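Local structure of protease Do-like 2, chloroplastic (Arabidopsis thaliana, 4FLN) at residues L145-D150 and P315-E320; G169-I174 and L187-D192; Y372-G377 and Y493-E498; D458-K463 and L477-S482. The protein is a chloroplast serine protease of the Deg family that makes the primary cut in photodamaged D1 protein of plant photosystem II. All blocks are in the same frame, centred on the assembly; numbering follows the deposited sequence.

Interaction 1 of 4, residues L145-D150 and P315-E320; sequences LPRLQD and PFRSSE
Arg317 reaches from the first PDZ domain into the protease loop and delivers its guanidinium to the backbone of Pro146. NH2 donates to Pro146 O over 2.9 Å with the N-H nearly straight (163°). The carbonyl oxygen lies close to the guanidinium plane, whereas the donor stands above the carbonyl plane; a weak second bond from NH1 adds to the grip on the same oxygen. Arg317 is bent at chi2 and chi3, which brings its NH1 round to Glu320 of its own turn, a salt bridge of 3.2 Å to OE1. Arg147 closes the network: its extended chain carries NH1 to within 3.5 Å of Glu320 OE1, and its guanidinium lies flat on that of Arg317, centres 4.7 Å apart and planes at 16°. Over one face of the Arg317 guanidinium sits Leu145 CD2, 3.3 Å above the plane, and the same methyl touches Phe316 CZ at 3.9 Å. Arg147 N is tied back to Asp150 OD2 by a weak bond across its turn. A leucine in place of Arg317 would probably leave Pro146 O without this donor, and Glu320 without its closer salt-bridge partner. At this largely surface-exposed domain junction one arginine thus serves a main-chain carbonyl and a carboxylate at once, and Glu320 probably offsets the charge of the two stacked cations.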
# COMPACT_ATOMS: atom_id res chain seq x y z
N LEU B 145 -26.51 15.50 34.36
CA LEU B 145 -25.33 14.77 33.91
C LEU B 145 -25.23 13.38 34.56
O LEU B 145 -25.27 13.25 35.79
CB LEU B 145 -24.08 15.60 34.18
CG LEU B 145 -22.73 15.10 33.68
CD1 LEU B 145 -22.41 15.69 32.32
CD2 LEU B 145 -21.65 15.46 34.68
N PRO B 146 -25.08 12.33 33.73
CA PRO B 146 -25.04 10.92 34.13
C PRO B 146 -23.82 10.55 34.97
O PRO B 146 -22.89 11.35 35.10
CB PRO B 146 -24.98 10.18 32.79
CG PRO B 146 -24.39 11.16 31.86
CD PRO B 146 -24.92 12.48 32.28
N ARG B 147 -23.85 9.36 35.55
CA ARG B 147 -22.69 8.82 36.24
C ARG B 147 -22.12 7.67 35.41
O ARG B 147 -22.83 7.07 34.60
CB ARG B 147 -23.04 8.36 37.66
CG ARG B 147 -23.56 9.50 38.52
CD ARG B 147 -23.60 9.19 40.02
NE ARG B 147 -23.61 10.44 40.80
CZ ARG B 147 -22.52 11.03 41.29
NH1 ARG B 147 -21.32 10.48 41.12
NH2 ARG B 147 -22.63 12.17 41.97
N LEU B 148 -20.83 7.41 35.57
CA LEU B 148 -20.21 6.30 34.87
C LEU B 148 -21.00 5.02 35.08
O LEU B 148 -21.40 4.69 36.20
CB LEU B 148 -18.78 6.09 35.37
CG LEU B 148 -17.74 7.16 35.02
CD1 LEU B 148 -16.36 6.70 35.48
CD2 LEU B 148 -17.73 7.47 33.52
N GLN B 149 -21.23 4.31 33.98
CA GLN B 149 -21.95 3.04 33.97
C GLN B 149 -23.46 3.21 33.85
O GLN B 149 -24.18 2.24 33.68
CB GLN B 149 -21.60 2.20 35.19
CG GLN B 149 -22.12 0.78 35.11
CD GLN B 149 -21.37 -0.16 36.03
OE1 GLN B 149 -20.53 0.27 36.83
NE2 GLN B 149 -21.66 -1.44 35.93
N ASP B 150 -23.93 4.44 33.92
CA ASP B 150 -25.33 4.71 33.62
C ASP B 150 -25.67 4.20 32.22
O ASP B 150 -24.90 4.36 31.27
CB ASP B 150 -25.63 6.21 33.73
CG ASP B 150 -25.99 6.64 35.14
OD1 ASP B 150 -25.58 5.96 36.10
OD2 ASP B 150 -26.69 7.67 35.28
N PRO B 315 -11.76 19.79 42.22
CA PRO B 315 -12.99 19.16 42.69
C PRO B 315 -14.17 19.33 41.73
O PRO B 315 -14.42 20.42 41.22
CB PRO B 315 -13.27 19.87 44.03
CG PRO B 315 -12.29 21.02 44.10
CD PRO B 315 -11.12 20.60 43.27
N PHE B 316 -14.89 18.24 41.49
CA PHE B 316 -15.91 18.22 40.45
C PHE B 316 -17.26 17.85 41.06
O PHE B 316 -18.13 18.70 41.25
CB PHE B 316 -15.49 17.20 39.39
CG PHE B 316 -16.47 17.04 38.26
CD1 PHE B 316 -17.42 18.02 38.00
CD2 PHE B 316 -16.45 15.90 37.47
CE1 PHE B 316 -18.32 17.86 36.97
CE2 PHE B 316 -17.35 15.74 36.45
CZ PHE B 316 -18.29 16.71 36.19
N ARG B 317 -17.41 16.57 41.36
CA ARG B 317 -18.58 16.07 42.07
C ARG B 317 -18.06 15.04 43.07
O ARG B 317 -16.89 14.66 43.02
CB ARG B 317 -19.63 15.48 41.10
CG ARG B 317 -19.23 14.18 40.42
CD ARG B 317 -19.38 14.25 38.90
NE ARG B 317 -20.77 14.18 38.44
CZ ARG B 317 -21.19 13.38 37.47
NH1 ARG B 317 -20.34 12.58 36.85
NH2 ARG B 317 -22.47 13.38 37.11
N SER B 318 -18.92 14.58 43.96
CA SER B 318 -18.50 14.09 45.27
C SER B 318 -17.24 13.20 45.28
O SER B 318 -16.34 13.43 46.09
CB SER B 318 -19.67 13.35 45.92
OG SER B 318 -20.81 13.40 45.08
N SER B 319 -17.18 12.19 44.42
CA SER B 319 -16.02 11.30 44.39
C SER B 319 -15.02 11.66 43.28
O SER B 319 -13.99 10.99 43.12
CB SER B 319 -16.47 9.85 44.24
OG SER B 319 -15.60 8.96 44.93
N GLU B 320 -15.32 12.71 42.52
CA GLU B 320 -14.64 12.95 41.25
C GLU B 320 -13.81 14.23 41.17
O GLU B 320 -14.06 15.20 41.88
CB GLU B 320 -15.67 12.94 40.11
CG GLU B 320 -16.63 11.76 40.13
CD GLU B 320 -17.51 11.68 38.89
OE1 GLU B 320 -18.56 11.00 38.95
OE2 GLU B 320 -17.16 12.28 37.85

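Interaction 2 of 4, residues G169-I174 and L187-D192; sequences GVVSRI and LGIQID
Gln190 O takes the N-H groups of both Ser172 and Arg173, the signature of a classic beta bulge in the hairpin formed by strands 165-178 and 185-191. Ser172 N comes to 2.7 Å and Arg173 N to 3.3 Å, both from the same face of the carbonyl plane, and Ser172 OG adds a weak bond. Beyond the bulge the pairing is regular: Gln190 N gives an almost linear bond (178°) to Arg173 O, and at the other end Asp192 N donates to Val170 O over 3.0 Å. Packing is closest at the bulge and its Arg173-Gln190 pair. Arg173, its CG trans to the backbone N (chi1 -151°) and its chain extended, runs alongside Gln190 with CD 3.3 Å from NE2; that NE2 lies at the edge of the guanidinium, whose plane is turned 69° from the amide. The second subunit covers the end of Arg173, where NH2 bonds to its Gly160 O and Thr163 O. On the opposite face the apolar pairs make ordinary van der Waals contacts: Val171 CG1 meets Ile189 CG2 at 3.7 Å, and Ile174 CG2 crosses Leu187 CD1 at the same separation. Ile191 shares this face and also meets Val152 and Val154 of strand 151-156, which borders 165-178. Looser is the end at Gly169 and Asp192, both partly exposed, as is Gln190. The aliphatic residues thus share one face of the hairpin in the second barrel of the chymotrypsin-like protease, while Arg173, on the other face, and Asp192, at the strand's end and accepting from Lys168 N through OD2, bond to the second subunit.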
# COMPACT_ATOMS: atom_id res chain seq x y z
N GLY B 169 -25.71 1.12 25.58
CA GLY B 169 -24.37 0.93 26.13
C GLY B 169 -24.37 1.58 27.49
O GLY B 169 -25.43 1.79 28.08
N VAL B 170 -23.19 1.89 28.03
CA VAL B 170 -23.16 2.69 29.25
C VAL B 170 -22.37 3.98 29.04
O VAL B 170 -21.69 4.16 28.03
CB VAL B 170 -22.54 1.90 30.43
CG1 VAL B 170 -23.34 0.67 30.70
CG2 VAL B 170 -21.07 1.53 30.13
N VAL B 171 -22.40 4.86 30.04
CA VAL B 171 -21.52 6.00 29.97
C VAL B 171 -20.21 5.40 30.40
O VAL B 171 -20.09 4.94 31.52
CB VAL B 171 -21.91 7.07 31.00
CG1 VAL B 171 -20.76 8.02 31.23
CG2 VAL B 171 -23.16 7.82 30.55
N SER B 172 -19.24 5.37 29.49
CA SER B 172 -17.92 4.84 29.81
C SER B 172 -17.00 5.86 30.45
O SER B 172 -16.23 5.52 31.35
CB SER B 172 -17.26 4.16 28.60
OG SER B 172 -17.54 4.84 27.39
N ARG B 173 -17.06 7.09 29.95
CA ARG B 173 -16.10 8.12 30.35
C ARG B 173 -16.71 9.52 30.39
O ARG B 173 -17.42 9.92 29.46
CB ARG B 173 -14.92 8.12 29.37
CG ARG B 173 -13.61 8.57 29.98
CD ARG B 173 -12.46 8.33 29.04
NE ARG B 173 -11.19 8.49 29.73
CZ ARG B 173 -10.04 8.78 29.13
NH1 ARG B 173 -9.99 8.93 27.81
NH2 ARG B 173 -8.94 8.91 29.85
N ILE B 174 -16.41 10.26 31.45
CA ILE B 174 -16.72 11.69 31.50
C ILE B 174 -15.41 12.47 31.56
O ILE B 174 -14.73 12.50 32.58
CB ILE B 174 -17.58 12.04 32.72
CG1 ILE B 174 -18.98 11.49 32.55
CG2 ILE B 174 -17.66 13.54 32.89
CD1 ILE B 174 -19.63 11.14 33.86
N LEU B 187 -16.49 19.73 28.25
CA LEU B 187 -16.82 18.47 28.88
C LEU B 187 -17.48 17.59 27.81
O LEU B 187 -18.06 18.12 26.85
CB LEU B 187 -17.77 18.71 30.06
CG LEU B 187 -18.24 17.56 30.95
CD1 LEU B 187 -17.11 17.01 31.80
CD2 LEU B 187 -19.37 18.03 31.84
N GLY B 188 -17.34 16.28 27.94
CA GLY B 188 -17.95 15.34 27.01
C GLY B 188 -18.20 14.00 27.67
O GLY B 188 -17.52 13.65 28.62
N ILE B 189 -19.18 13.26 27.16
CA ILE B 189 -19.51 11.94 27.67
C ILE B 189 -19.12 10.90 26.64
O ILE B 189 -19.50 11.01 25.48
CB ILE B 189 -21.02 11.79 27.95
CG1 ILE B 189 -21.51 12.88 28.90
CG2 ILE B 189 -21.35 10.41 28.50
CD1 ILE B 189 -23.02 12.99 28.96
N GLN B 190 -18.36 9.90 27.06
CA GLN B 190 -18.03 8.75 26.21
C GLN B 190 -19.01 7.62 26.48
O GLN B 190 -19.33 7.33 27.63
CB GLN B 190 -16.64 8.25 26.54
CG GLN B 190 -15.55 8.63 25.58
CD GLN B 190 -14.24 7.93 25.92
OE1 GLN B 190 -14.23 6.73 26.23
NE2 GLN B 190 -13.13 8.66 25.87
N ILE B 191 -19.48 6.97 25.43
CA ILE B 191 -20.34 5.80 25.62
C ILE B 191 -19.76 4.55 24.98
O ILE B 191 -18.94 4.60 24.07
CB ILE B 191 -21.78 6.02 25.09
CG1 ILE B 191 -21.76 6.37 23.60
CG2 ILE B 191 -22.54 7.07 25.93
CD1 ILE B 191 -22.87 5.70 22.84
N ASP B 192 -20.26 3.43 25.46
CA ASP B 192 -19.73 2.09 25.26
C ASP B 192 -20.20 1.53 23.91
O ASP B 192 -19.99 0.37 23.60
CB ASP B 192 -20.29 1.27 26.43
CG ASP B 192 -19.85 -0.17 26.43
OD1 ASP B 192 -20.59 -1.00 25.86
OD2 ASP B 192 -18.81 -0.46 27.04

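Interaction 3 of 4, residues Y372-G377 and Y493-E498; sequences YIIVAG and YGIPSE
Ile374 N donates to Glu498 O over 2.9 Å, joining the short strand 373-375 of the second PDZ domain to the chain that follows helix 479-493. The donor lies in the carbonyl plane of Glu498, with a C=O...N angle of 159°. The same oxygen is approached by Ile373 CA at 3.4 Å, a CA-H...O contact, so the main chain of the strand supplies both partners. A second polar meeting brings Tyr372 OH to 3.0 Å from Ser497 O, although its proton has another acceptor within reach and the bond is not settled. With CG lodged between the backbone N and the carbonyl carbon (chi1 79°), the tyrosine ring turns toward the 493-498 loop and meets Ser497 O at its edge. Trp66 packs edge-to-face with that ring from elsewhere in the chain, and Tyr372 N bonds to Ser500 OG, so the anchoring continues along the C-terminal segment. Farther out the contact becomes apolar. Ile495 CG2 stands 4.0 Å from the phenolic oxygen of Tyr372, and Ile495 also packs on Trp66, Leu423 and Leu490. Its other branch reaches toward Ile374, and the two isoleucines meet tip to tip, CD1 of Ile374 against CD1 of Ile495 at 3.7 Å.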
# COMPACT_ATOMS: atom_id res chain seq x y z
N TYR B 372 -10.63 38.03 -0.19
CA TYR B 372 -9.53 38.03 -1.15
C TYR B 372 -9.41 39.36 -1.87
O TYR B 372 -10.39 40.06 -2.06
CB TYR B 372 -9.65 36.85 -2.13
CG TYR B 372 -10.65 37.03 -3.25
CD1 TYR B 372 -10.23 37.47 -4.50
CD2 TYR B 372 -11.99 36.73 -3.07
CE1 TYR B 372 -11.13 37.62 -5.54
CE2 TYR B 372 -12.90 36.88 -4.10
CZ TYR B 372 -12.47 37.32 -5.33
OH TYR B 372 -13.36 37.48 -6.37
N ILE B 373 -8.18 39.70 -2.25
CA ILE B 373 -7.92 40.87 -3.07
C ILE B 373 -6.82 40.54 -4.08
O ILE B 373 -5.86 39.84 -3.75
CB ILE B 373 -7.58 42.11 -2.21
CG1 ILE B 373 -7.34 43.34 -3.08
CG2 ILE B 373 -6.39 41.85 -1.31
CD1 ILE B 373 -7.20 44.63 -2.29
N ILE B 374 -6.97 41.03 -5.31
CA ILE B 374 -6.02 40.74 -6.38
C ILE B 374 -5.41 42.02 -6.94
O ILE B 374 -6.13 42.91 -7.39
CB ILE B 374 -6.69 39.96 -7.52
CG1 ILE B 374 -7.48 38.78 -6.96
CG2 ILE B 374 -5.65 39.45 -8.51
CD1 ILE B 374 -8.11 37.91 -8.03
N VAL B 375 -4.09 42.12 -6.91
CA VAL B 375 -3.39 43.26 -7.47
C VAL B 375 -2.37 42.80 -8.49
O VAL B 375 -1.49 42.00 -8.17
CB VAL B 375 -2.64 44.07 -6.39
CG1 VAL B 375 -2.44 45.50 -6.86
CG2 VAL B 375 -3.39 44.05 -5.08
N ALA B 376 -2.47 43.30 -9.71
CA ALA B 376 -1.53 42.93 -10.75
C ALA B 376 -1.46 41.41 -10.90
O ALA B 376 -0.41 40.84 -11.23
CB ALA B 376 -0.15 43.52 -10.44
N GLY B 377 -2.59 40.75 -10.67
CA GLY B 377 -2.65 39.31 -10.78
C GLY B 377 -2.14 38.62 -9.53
O GLY B 377 -2.17 37.39 -9.44
N TYR B 493 -8.44 34.66 -16.79
CA TYR B 493 -8.20 33.54 -15.88
C TYR B 493 -9.28 32.50 -15.52
O TYR B 493 -8.99 31.31 -15.49
CB TYR B 493 -7.33 33.96 -14.70
CG TYR B 493 -5.88 33.95 -15.12
CD1 TYR B 493 -5.32 35.04 -15.77
CD2 TYR B 493 -5.10 32.81 -14.95
CE1 TYR B 493 -4.01 35.02 -16.20
CE2 TYR B 493 -3.79 32.78 -15.37
CZ TYR B 493 -3.25 33.89 -16.00
OH TYR B 493 -1.94 33.87 -16.42
N GLY B 494 -10.50 32.93 -15.21
CA GLY B 494 -10.87 34.32 -15.17
C GLY B 494 -11.88 34.46 -14.05
O GLY B 494 -12.56 33.50 -13.65
N ILE B 495 -11.98 35.67 -13.53
CA ILE B 495 -12.56 35.86 -12.22
C ILE B 495 -13.51 37.04 -12.26
O ILE B 495 -13.24 38.05 -12.91
CB ILE B 495 -11.44 36.08 -11.17
CG1 ILE B 495 -10.30 35.07 -11.39
CG2 ILE B 495 -11.97 35.96 -9.76
CD1 ILE B 495 -9.11 35.26 -10.46
N PRO B 496 -14.64 36.92 -11.56
CA PRO B 496 -15.70 37.93 -11.55
C PRO B 496 -15.22 39.28 -11.03
O PRO B 496 -15.50 40.30 -11.66
CB PRO B 496 -16.72 37.34 -10.58
CG PRO B 496 -16.48 35.86 -10.63
CD PRO B 496 -15.02 35.71 -10.80
N SER B 497 -14.51 39.27 -9.91
CA SER B 497 -14.19 40.50 -9.19
C SER B 497 -12.78 40.52 -8.62
O SER B 497 -12.22 39.48 -8.28
CB SER B 497 -15.20 40.72 -8.06
OG SER B 497 -14.64 41.50 -7.02
N GLU B 498 -12.22 41.72 -8.50
CA GLU B 498 -10.88 41.89 -7.96
C GLU B 498 -10.86 41.60 -6.47
O GLU B 498 -9.83 41.25 -5.90
CB GLU B 498 -10.40 43.32 -8.19
CG GLU B 498 -11.20 44.36 -7.44
CD GLU B 498 -10.32 45.35 -6.70
OE1 GLU B 498 -10.83 46.01 -5.77
OE2 GLU B 498 -9.13 45.46 -7.05

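Interaction 4 of 4, residues D458-K463 and L477-S482; sequences DMCKDK and LEREAS
Arg479 lays its guanidinium against the loop 460-463: Cys460 O and Lys461 CA lie over one face, the latter 3.5 Å above the plane, and Asp462 O is at the edge. Toward that edge NH1 points at Asp462 O over 3.0 Å, a hydrogen bond of good angle whose acceptor is doubtfully placed in the model. Cys460 O is just as near NE but sits over the face, at too poor an angle to bond. The side chain bends at chi3 (54°), turning the guanidinium over the loop, and its aliphatic part passes near Cys460 SG. Main chain meets main chain beside it: Arg479 N gives a nearly straight bond (169°) of 3.1 Å to Lys463 O. Outermost is a salt bridge, Lys463 NZ to Glu478 OE1 at 3.0 Å, the amine standing above the carboxylate plane. Replacing Arg479 by an alanine is likely to leave a gap over Cys460 and Lys461, where the guanidinium now lies. Glu478 occupies the N-cap position of helix 479-493, and its O receives both Ser482 N and Ser482 OG. The loop after helix 450-459 is thus fastened to the point where strand 474-478 passes into the last helix, a strand-to-helix junction with Arg479 N, the first amide of the helix, met by Lys463 O, within the second PDZ domain.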
# COMPACT_ATOMS: atom_id res chain seq x y z
N ASP B 458 -5.69 50.99 -2.07
CA ASP B 458 -6.59 52.03 -2.56
C ASP B 458 -6.09 53.45 -2.27
O ASP B 458 -6.32 54.38 -3.04
CB ASP B 458 -8.00 51.84 -1.99
CG ASP B 458 -8.60 50.49 -2.35
OD1 ASP B 458 -8.09 49.82 -3.27
OD2 ASP B 458 -9.60 50.11 -1.70
N MET B 459 -5.39 53.63 -1.15
CA MET B 459 -4.82 54.93 -0.82
C MET B 459 -3.50 55.18 -1.53
O MET B 459 -2.94 56.27 -1.43
CB MET B 459 -4.62 55.06 0.69
CG MET B 459 -5.90 55.10 1.47
SD MET B 459 -6.93 56.49 0.94
CE MET B 459 -8.49 56.09 1.73
N CYS B 460 -2.99 54.19 -2.26
CA CYS B 460 -1.66 54.32 -2.84
C CYS B 460 -1.67 55.15 -4.12
O CYS B 460 -2.31 54.79 -5.11
CB CYS B 460 -1.04 52.95 -3.12
SG CYS B 460 0.68 52.99 -3.70
N LYS B 461 -0.97 56.28 -4.07
CA LYS B 461 -0.74 57.10 -5.25
C LYS B 461 0.67 56.92 -5.82
O LYS B 461 1.04 57.57 -6.80
CB LYS B 461 -1.06 58.57 -4.97
CG LYS B 461 -1.92 58.78 -3.72
CD LYS B 461 -2.71 60.09 -3.74
CE LYS B 461 -3.88 60.01 -4.71
NZ LYS B 461 -4.60 58.71 -4.58
N ASP B 462 1.47 56.05 -5.19
CA ASP B 462 2.91 56.01 -5.46
C ASP B 462 3.29 55.37 -6.78
O ASP B 462 2.46 54.76 -7.45
CB ASP B 462 3.64 55.24 -4.37
CG ASP B 462 3.89 56.08 -3.15
OD1 ASP B 462 4.17 57.29 -3.33
OD2 ASP B 462 3.82 55.52 -2.02
N LYS B 463 4.57 55.46 -7.10
CA LYS B 463 5.07 55.00 -8.38
C LYS B 463 4.97 53.49 -8.44
O LYS B 463 4.41 52.93 -9.38
CB LYS B 463 6.53 55.45 -8.56
CG LYS B 463 7.23 54.89 -9.80
CD LYS B 463 6.49 55.22 -11.08
CE LYS B 463 7.33 54.85 -12.30
NZ LYS B 463 6.59 55.06 -13.58
N LEU B 477 6.02 46.30 -8.32
CA LEU B 477 5.14 46.44 -9.47
C LEU B 477 4.84 47.90 -9.71
O LEU B 477 4.86 48.70 -8.78
CB LEU B 477 3.85 45.67 -9.25
CG LEU B 477 4.09 44.17 -9.21
CD1 LEU B 477 3.71 43.61 -7.86
CD2 LEU B 477 3.30 43.51 -10.32
N GLU B 478 4.57 48.24 -10.97
CA GLU B 478 4.23 49.61 -11.33
C GLU B 478 2.72 49.87 -11.24
O GLU B 478 1.92 49.19 -11.88
CB GLU B 478 4.74 49.93 -12.73
CG GLU B 478 5.19 51.36 -12.90
CD GLU B 478 5.21 51.81 -14.35
OE1 GLU B 478 4.75 52.93 -14.62
OE2 GLU B 478 5.69 51.03 -15.20
N ARG B 479 2.33 50.87 -10.45
CA ARG B 479 0.91 51.14 -10.19
C ARG B 479 0.05 51.26 -11.45
O ARG B 479 -0.94 50.55 -11.59
CB ARG B 479 0.73 52.40 -9.34
CG ARG B 479 0.56 52.12 -7.85
CD ARG B 479 0.04 53.32 -7.09
NE ARG B 479 -1.19 53.83 -7.67
CZ ARG B 479 -1.28 54.98 -8.32
NH1 ARG B 479 -0.21 55.75 -8.46
NH2 ARG B 479 -2.44 55.38 -8.82
N GLU B 480 0.43 52.15 -12.35
CA GLU B 480 -0.43 52.49 -13.48
C GLU B 480 -0.64 51.29 -14.41
O GLU B 480 -1.75 51.05 -14.88
CB GLU B 480 0.11 53.70 -14.25
N ALA B 481 0.43 50.54 -14.66
CA ALA B 481 0.35 49.36 -15.51
C ALA B 481 -0.49 48.25 -14.86
O ALA B 481 -1.19 47.51 -15.55
CB ALA B 481 1.74 48.84 -15.85
N SER B 482 -0.41 48.14 -13.53
CA SER B 482 -1.20 47.16 -12.81
C SER B 482 -2.68 47.39 -13.02
O SER B 482 -3.45 46.45 -13.21
CB SER B 482 -0.89 47.20 -11.31
OG SER B 482 0.36 46.59 -11.03
O HOH W 1 2.31 53.66 -11.91

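How the interactions relate
The four contacts form two pairs on opposite sides of the chain's centre. Interactions 1 and 2 have centres 11 Å apart and touch directly: Gln149 N and Asp150 O each lie 2.8 Å from a main-chain atom of Val171, O and N respectively, and Arg317 packs on Ile174, so the first PDZ domain leans on the hairpin. Both reach the second subunit. Interaction 2 is the nearer to catalysis, with the Ile191 side chain about 11 Å from that of Ser200, a charge-relay residue by similarity. Interactions 3 and 4 share the second PDZ domain, centres 16 Å apart, and meet where Ala376 packs on Leu477 and Ser482. Centres of interactions 2 and 3 are about 50 Å apart.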